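Local coordinates for C protein alpha-antigen (Streptococcus agalactiae, PDB 1YWM), which may play a role in both virulence and immunity as a cell-wall-anchored surface protein, of which this chain is the N-terminal domain, at residues Y46-L50 / G51-P55; T124-R127 / D128-E132; N164-Q168 / T169-S173. One frame throughout, in Å; residues are numbered along the deposited sequence.

Interaction 1: residues Y46-L50 / G51-P55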
loop_
_atom_site.group_PDB
_atom_site.type_symbol
_atom_site.label_atom_id
_atom_site.label_comp_id
_atom_site.label_asym_id
_atom_site.label_seq_id
_atom_site.Cartn_x
_atom_site.Cartn_y
_atom_site.Cartn_z
ATOM N N TYR A 46 -5.138 2.868 -3.813
ATOM C CA TYR A 46 -5.812 1.821 -4.602
ATOM C C TYR A 46 -6.768 1.022 -3.711
ATOM O O TYR A 46 -7.943 0.772 -4.083
ATOM C CB TYR A 46 -4.765 0.903 -5.261
ATOM C CG TYR A 46 -5.368 -0.300 -5.962
ATOM C CD1 TYR A 46 -5.404 -1.529 -5.342
ATOM C CD2 TYR A 46 -5.915 -0.184 -7.260
ATOM C CE1 TYR A 46 -5.963 -2.639 -5.975
ATOM C CE2 TYR A 46 -6.467 -1.310 -7.918
ATOM C CZ TYR A 46 -6.480 -2.521 -7.258
ATOM O OH TYR A 46 -7.007 -3.643 -7.853
ATOM N N ASP A 47 -6.257 0.636 -2.541
ATOM C CA ASP A 47 -7.004 -0.131 -1.542
ATOM C C ASP A 47 -8.126 0.701 -0.959
ATOM O O ASP A 47 -9.232 0.193 -0.748
ATOM C CB ASP A 47 -6.101 -0.605 -0.402
ATOM C CG ASP A 47 -5.059 -1.612 -0.833
ATOM O OD1 ASP A 47 -4.156 -1.903 0.002
ATOM O OD2 ASP A 47 -5.060 -2.177 -1.950
ATOM N N VAL A 48 -7.841 1.981 -0.705
ATOM C CA VAL A 48 -8.880 2.899 -0.212
ATOM C C VAL A 48 -10.065 3.026 -1.149
ATOM O O VAL A 48 -11.213 2.947 -0.729
ATOM C CB VAL A 48 -8.322 4.290 0.065
ATOM C CG1 VAL A 48 -9.423 5.224 0.560
ATOM C CG2 VAL A 48 -7.230 4.180 1.119
ATOM N N LYS A 49 -9.791 3.208 -2.429
ATOM C CA LYS A 49 -10.867 3.354 -3.390
ATOM C C LYS A 49 -11.718 2.093 -3.512
ATOM O O LYS A 49 -12.878 2.195 -3.865
ATOM C CB LYS A 49 -10.317 3.844 -4.728
ATOM C CG LYS A 49 -9.840 5.294 -4.624
ATOM C CD LYS A 49 -9.787 6.005 -5.964
ATOM C CE LYS A 49 -9.691 7.525 -5.766
ATOM N NZ LYS A 49 -8.424 7.928 -5.035
ATOM N N LEU A 50 -11.156 0.926 -3.183
ATOM C CA LEU A 50 -11.917 -0.320 -3.108
ATOM C C LEU A 50 -12.612 -0.528 -1.751
ATOM O O LEU A 50 -13.183 -1.600 -1.503
ATOM C CB LEU A 50 -11.008 -1.534 -3.381
ATOM C CG LEU A 50 -10.339 -1.569 -4.765
ATOM C CD1 LEU A 50 -9.414 -2.775 -4.894
ATOM C CD2 LEU A 50 -11.378 -1.545 -5.869
ATOM N N GLY A 51 -12.526 0.473 -0.876
ATOM C CA GLY A 51 -13.037 0.367 0.480
ATOM C C GLY A 51 -12.427 -0.722 1.340
ATOM O O GLY A 51 -13.068 -1.215 2.273
ATOM N N LYS A 52 -11.179 -1.089 1.064
ATOM C CA LYS A 52 -10.485 -2.145 1.810
ATOM C C LYS A 52 -9.772 -1.725 3.098
ATOM O O LYS A 52 -9.291 -2.587 3.853
ATOM C CB LYS A 52 -9.413 -2.777 0.930
ATOM C CG LYS A 52 -9.915 -3.701 -0.177
ATOM C CD LYS A 52 -8.753 -4.154 -1.113
ATOM C CE LYS A 52 -7.431 -4.433 -0.363
ATOM N NZ LYS A 52 -7.431 -5.657 0.502
ATOM N N ILE A 53 -9.679 -0.420 3.348
ATOM C CA ILE A 53 -8.880 0.058 4.490
ATOM C C ILE A 53 -9.796 0.680 5.542
ATOM O O ILE A 53 -10.466 1.675 5.269
ATOM C CB ILE A 53 -7.833 1.101 4.026
ATOM C CG1 ILE A 53 -6.903 0.509 2.951
ATOM C CG2 ILE A 53 -7.031 1.659 5.230
ATOM C CD1 ILE A 53 -6.166 -0.828 3.395
ATOM N N ASP A 54 -9.784 0.069 6.722
ATOM C CA ASP A 54 -10.426 0.601 7.900
ATOM C C ASP A 54 -9.339 0.864 8.932
ATOM O O ASP A 54 -8.822 -0.079 9.538
ATOM C CB ASP A 54 -11.411 -0.424 8.458
ATOM C CG ASP A 54 -12.036 0.035 9.764
ATOM O OD1 ASP A 54 -12.856 -0.722 10.314
ATOM O OD2 ASP A 54 -11.735 1.121 10.316
ATOM N N PRO A 55 -8.957 2.139 9.114
ATOM C CA PRO A 55 -7.854 2.476 10.030
ATOM C C PRO A 55 -8.071 1.962 11.449
ATOM O O PRO A 55 -7.083 1.672 12.145
ATOM C CB PRO A 55 -7.811 4.009 10.006
ATOM C CG PRO A 55 -8.392 4.368 8.641
ATOM C CD PRO A 55 -9.533 3.335 8.463
HETATM O O HOH W 1 -10.905 2.139 2.546
#
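D47 and I53 meet across the end of the short helix 45-49. D47 CB lies 3.6 Å from I53 CG1, and the two side chains are set at a slant to each other. I53 CG1 sits beside its own backbone N (chi1 -58°), which turns the CG1-CD1 arm back onto the helix. From there I53 CG1 also meets V48 CG2 at 4.1 Å, this time at about a right angle. V48 is buried and also packs on V81.

K52 takes another path. Its chain runs side by side with L50, pointing the same way, with K52 CG 4.0 Å from L50 CB. The bend at chi3 (38°) carries K52 CE across to D47, 3.6 Å from its OD2; a second bend at chi4 sets the direction of NZ. The charged atoms stay apart: K52 NZ is 4.9 Å from D47 OD2, too far for a salt bridge. D47 OD1 has a weak, long ion pair with K34.

The backbone closes the turn. K52 N donates to D47 O at 3.0 Å, and G51 N donates to V48 O at 2.8 Å. G51 has positive phi, which favours glycine, and the turn is a Schellman motif. Beyond it, water 1 accepts from I53 N and donates weakly to V48 O.

The chemistry is therefore mixed. Two backbone bonds close the last turn where G51 leaves the helix, and the isoleucine covers that turn. The K52 ammonium would add at most a modest through-space attraction to D47, since it makes no direct bond to the carboxylate.

Interaction 2: residues T124-R127 / D128-E132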
loop_
_atom_site.group_PDB
_atom_site.type_symbol
_atom_site.label_atom_id
_atom_site.label_comp_id
_atom_site.label_asym_id
_atom_site.label_seq_id
_atom_site.Cartn_x
_atom_site.Cartn_y
_atom_site.Cartn_z
ATOM N N THR A 124 -2.272 2.391 -8.185
ATOM C CA THR A 124 -3.270 2.296 -9.251
ATOM C C THR A 124 -2.665 2.258 -10.673
ATOM O O THR A 124 -3.014 1.383 -11.487
ATOM C CB THR A 124 -4.324 3.422 -9.136
ATOM O OG1 THR A 124 -5.095 3.243 -7.924
ATOM C CG2 THR A 124 -5.372 3.289 -10.254
ATOM N N THR A 125 -1.786 3.203 -10.976
ATOM C CA THR A 125 -1.226 3.258 -12.333
ATOM C C THR A 125 -0.286 2.078 -12.601
ATOM O O THR A 125 -0.286 1.502 -13.701
ATOM C CB THR A 125 -0.528 4.568 -12.540
ATOM O OG1 THR A 125 -1.521 5.616 -12.470
ATOM C CG2 THR A 125 0.000 4.649 -13.986
ATOM N N LEU A 126 0.537 1.736 -11.608
ATOM C CA LEU A 126 1.352 0.530 -11.704
ATOM C C LEU A 126 0.488 -0.679 -12.005
ATOM O O LEU A 126 0.814 -1.478 -12.905
ATOM C CB LEU A 126 2.163 0.308 -10.422
ATOM C CG LEU A 126 2.982 -0.987 -10.242
ATOM C CD1 LEU A 126 4.058 -1.083 -11.354
ATOM C CD2 LEU A 126 3.648 -0.939 -8.852
ATOM N N ARG A 127 -0.623 -0.827 -11.284
ATOM C CA ARG A 127 -1.453 -2.022 -11.481
ATOM C C ARG A 127 -2.077 -2.052 -12.883
ATOM O O ARG A 127 -2.160 -3.102 -13.512
ATOM C CB ARG A 127 -2.536 -2.110 -10.403
ATOM C CG ARG A 127 -1.986 -2.575 -9.033
ATOM C CD ARG A 127 -3.076 -2.465 -7.900
ATOM N NE ARG A 127 -2.526 -2.832 -6.599
ATOM C CZ ARG A 127 -2.250 -4.071 -6.207
ATOM N NH1 ARG A 127 -1.739 -4.268 -5.001
ATOM N NH2 ARG A 127 -2.495 -5.127 -6.993
ATOM N N ASP A 128 -2.485 -0.883 -13.378
ATOM C CA ASP A 128 -3.004 -0.768 -14.740
ATOM C C ASP A 128 -1.920 -1.118 -15.736
ATOM O O ASP A 128 -2.170 -1.855 -16.684
ATOM C CB ASP A 128 -3.429 0.677 -15.029
ATOM C CG ASP A 128 -4.744 1.029 -14.398
ATOM O OD1 ASP A 128 -5.459 0.106 -13.953
ATOM O OD2 ASP A 128 -5.140 2.208 -14.311
ATOM N N LYS A 129 -0.735 -0.559 -15.538
ATOM C CA LYS A 129 0.404 -0.862 -16.413
ATOM C C LYS A 129 0.708 -2.360 -16.451
ATOM O O LYS A 129 0.972 -2.949 -17.522
ATOM C CB LYS A 129 1.650 -0.068 -15.999
ATOM C CG LYS A 129 2.773 -0.093 -17.013
ATOM C CD LYS A 129 2.328 0.575 -18.341
ATOM C CE LYS A 129 3.480 0.824 -19.299
ATOM N NZ LYS A 129 4.300 -0.405 -19.544
ATOM N N ILE A 130 0.724 -2.979 -15.283
ATOM C CA ILE A 130 0.956 -4.400 -15.220
ATOM C C ILE A 130 -0.075 -5.174 -16.034
ATOM O O ILE A 130 0.290 -6.110 -16.759
ATOM C CB ILE A 130 0.986 -4.912 -13.750
ATOM C CG1 ILE A 130 2.282 -4.472 -13.049
ATOM C CG2 ILE A 130 0.840 -6.465 -13.744
ATOM C CD1 ILE A 130 2.241 -4.679 -11.484
ATOM N N GLU A 131 -1.355 -4.797 -15.931
ATOM C CA GLU A 131 -2.405 -5.521 -16.679
ATOM C C GLU A 131 -2.266 -5.282 -18.182
ATOM O O GLU A 131 -2.522 -6.184 -18.976
ATOM C CB GLU A 131 -3.827 -5.127 -16.209
ATOM C CG GLU A 131 -4.177 -5.652 -14.799
ATOM C CD GLU A 131 -3.845 -7.133 -14.609
ATOM O OE1 GLU A 131 -3.113 -7.483 -13.628
ATOM O OE2 GLU A 131 -4.310 -7.948 -15.452
ATOM N N GLU A 132 -1.827 -4.091 -18.562
ATOM C CA GLU A 132 -1.615 -3.788 -19.990
ATOM C C GLU A 132 -0.482 -4.635 -20.584
ATOM O O GLU A 132 -0.617 -5.182 -21.706
ATOM C CB GLU A 132 -1.364 -2.304 -20.190
ATOM C CG GLU A 132 -2.582 -1.458 -19.796
ATOM C CD GLU A 132 -2.271 0.017 -19.622
ATOM O OE1 GLU A 132 -3.228 0.784 -19.414
ATOM O OE2 GLU A 132 -1.079 0.414 -19.661
HETATM O O HOH W 2 -5.667 -0.300 -11.266
HETATM O O HOH W 3 -2.187 -5.534 -12.077
#
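L126 has CG anti to the backbone N (chi1 174°), while I130 CG1 lies beside its own N (chi1 -73°). I130 chi2 is near anti (167°) and extends CD1 toward L126. Together these settings bring L126 CG within 4.0 Å of I130 CD1, one turn on along helix 124-137. The two side chains slant across each other. Both are buried: L126 also packs on I161 and I175, and I130 on I157 and V178, so the pair faces the other two helices of the bundle.

The main chain beneath is regular. I130 N donates to L126 O at 2.8 Å, and K129 N donates to T125 O at 2.8 Å.

The polar flank carries two water bridges. Water 2 donates to T124 O and to D128 OD1, the latter at 2.7 Å. Water 3 does the same for R127 O and E131 OE1, at 2.8 Å and 2.7 Å. Both carbonyls thus receive a water as well as an amide of the next turn. R127 reaches away to a salt bridge with D162 and a bond to S123.

The contact implies a divided helix: leucine and isoleucine face the bundle, while hydrated carboxylates lie on the flank.

Interaction 3: residues N164-Q168 / T169-S173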
loop_
_atom_site.group_PDB
_atom_site.type_symbol
_atom_site.label_atom_id
_atom_site.label_comp_id
_atom_site.label_asym_id
_atom_site.label_seq_id
_atom_site.Cartn_x
_atom_site.Cartn_y
_atom_site.Cartn_z
ATOM N N ASN A 164 3.118 -6.049 0.442
ATOM C CA ASN A 164 4.111 -5.231 1.153
ATOM C C ASN A 164 3.880 -3.755 0.892
ATOM O O ASN A 164 3.589 -3.347 -0.244
ATOM C CB ASN A 164 5.558 -5.615 0.760
ATOM C CG ASN A 164 5.868 -7.079 0.958
ATOM O OD1 ASN A 164 5.638 -7.657 2.029
ATOM N ND2 ASN A 164 6.447 -7.699 -0.080
ATOM N N PRO A 165 3.972 -2.932 1.940
ATOM C CA PRO A 165 3.779 -1.489 1.768
ATOM C C PRO A 165 4.959 -0.863 1.034
ATOM O O PRO A 165 6.079 -1.344 1.179
ATOM C CB PRO A 165 3.709 -0.958 3.215
ATOM C CG PRO A 165 4.507 -1.967 4.021
ATOM C CD PRO A 165 4.273 -3.305 3.339
ATOM N N LYS A 166 4.706 0.206 0.293
ATOM C CA LYS A 166 5.740 0.896 -0.463
ATOM C C LYS A 166 5.663 2.414 -0.263
ATOM O O LYS A 166 4.645 2.933 0.175
ATOM C CB LYS A 166 5.570 0.570 -1.958
ATOM C CG LYS A 166 5.560 -0.926 -2.294
ATOM C CD LYS A 166 6.950 -1.554 -2.026
ATOM C CE LYS A 166 6.891 -3.075 -2.047
ATOM N NZ LYS A 166 8.155 -3.789 -1.614
ATOM N N THR A 167 6.728 3.127 -0.616
ATOM C CA THR A 167 6.601 4.564 -0.895
ATOM C C THR A 167 6.211 4.792 -2.351
ATOM O O THR A 167 6.409 3.896 -3.208
ATOM C CB THR A 167 7.924 5.286 -0.669
ATOM O OG1 THR A 167 8.893 4.725 -1.559
ATOM C CG2 THR A 167 8.465 5.020 0.717
ATOM N N GLN A 168 5.701 5.987 -2.659
ATOM C CA GLN A 168 5.412 6.331 -4.067
ATOM C C GLN A 168 6.647 6.313 -4.988
ATOM O O GLN A 168 6.560 5.974 -6.189
ATOM C CB GLN A 168 4.753 7.697 -4.139
ATOM C CG GLN A 168 4.033 7.958 -5.432
ATOM C CD GLN A 168 2.869 6.985 -5.662
ATOM O OE1 GLN A 168 2.170 6.620 -4.731
ATOM N NE2 GLN A 168 2.668 6.577 -6.910
ATOM N N THR A 169 7.795 6.699 -4.432
ATOM C CA THR A 169 9.051 6.595 -5.167
ATOM C C THR A 169 9.293 5.152 -5.603
ATOM O O THR A 169 9.684 4.888 -6.767
ATOM C CB THR A 169 10.227 7.065 -4.296
ATOM O OG1 THR A 169 10.117 8.481 -4.070
ATOM C CG2 THR A 169 11.532 6.917 -5.083
ATOM N N ASP A 170 9.085 4.225 -4.671
ATOM C CA ASP A 170 9.242 2.811 -4.995
ATOM C C ASP A 170 8.223 2.366 -6.066
ATOM O O ASP A 170 8.597 1.697 -7.023
ATOM C CB ASP A 170 9.186 1.928 -3.759
ATOM C CG ASP A 170 9.937 0.605 -3.945
ATOM O OD1 ASP A 170 9.803 -0.283 -3.087
ATOM O OD2 ASP A 170 10.688 0.354 -4.913
ATOM N N ILE A 171 6.950 2.721 -5.893
ATOM C CA ILE A 171 5.941 2.473 -6.936
ATOM C C ILE A 171 6.403 2.964 -8.326
ATOM O O ILE A 171 6.402 2.196 -9.310
ATOM C CB ILE A 171 4.577 3.088 -6.525
ATOM C CG1 ILE A 171 4.025 2.395 -5.246
ATOM C CG2 ILE A 171 3.596 3.157 -7.704
ATOM C CD1 ILE A 171 3.734 0.851 -5.311
ATOM N N ASP A 172 6.838 4.222 -8.405
ATOM C CA ASP A 172 7.264 4.795 -9.676
ATOM C C ASP A 172 8.454 4.028 -10.271
ATOM O O ASP A 172 8.531 3.840 -11.487
ATOM C CB ASP A 172 7.574 6.295 -9.541
ATOM C CG ASP A 172 6.331 7.135 -9.246
ATOM O OD1 ASP A 172 5.183 6.638 -9.366
ATOM O OD2 ASP A 172 6.414 8.317 -8.864
ATOM N N SER A 173 9.361 3.564 -9.427
ATOM C CA SER A 173 10.475 2.755 -9.912
ATOM C C SER A 173 10.001 1.394 -10.480
ATOM O O SER A 173 10.556 0.879 -11.475
ATOM C CB SER A 173 11.572 2.609 -8.855
ATOM O OG SER A 173 11.222 1.672 -7.857
HETATM O O HOH W 4 10.390 -2.856 -3.077
#
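The chain passes from extended phi/psi at K166 and T167 into helix 168-182, where I171 N donates to T167 O at 3.0 Å and D172 N to Q168 O at 2.8 Å. T167 is the N-cap. A chi1 of 61° tucks T167 OG1 in over its own backbone, facing the first turn, where it accepts from D170 N at 3.2 Å. The N-H points well at the oxygen, at 160°.

K166 lies across I171 at about a right angle, with CB 3.8 Å from I171 CD1. Its chain bends at chi2 and runs past the carboxylate of D170, where K166 CD is 3.3 Å from D170 OD1. K166 NZ stays 4.1 Å from D170 OD1, too far for a salt bridge. Water 4 bridges the gap: it accepts from K166 NZ and donates to D170 OD1 at 2.6 Å. The direct ion partner of K166 is D160, on helix 144-163.

Q168 folds back over the first turn. Its NE2 is near I171 CG2 and D172 OD1, with the amide and carboxylate planes 66° apart. Q168 OE1 accepts from D122 N, and the side chain also touches Y121 of strand 113-121.

This is a threonine N-cap with a side-chain capping bond. It starts the last helix of the antiparallel three-helix bundle, next to the beta sandwich of fibronectin fold.

The three contacts gather where the beta sandwich meets the three-helix bundle. Interaction 1 belongs to the sandwich part, and interactions 2 and 3 to two bundle helices. Interactions 1 and 2 touch: Y46 CD1 is 3.4 Å from R127 NE, and Y46 CB is 3.6 Å from T124 OG1. Interactions 2 and 3 touch through L126 CD2 and I171 CD1, 4.0 Å apart, so the helix beginning at 124 packs on the one capped by T167. Interactions 1 and 3 do not meet; their nearest atoms are about 8 Å apart. None of their residues lines the dimercaptobutanediol pocket, formed by T66, F97, G98, E99 and G101.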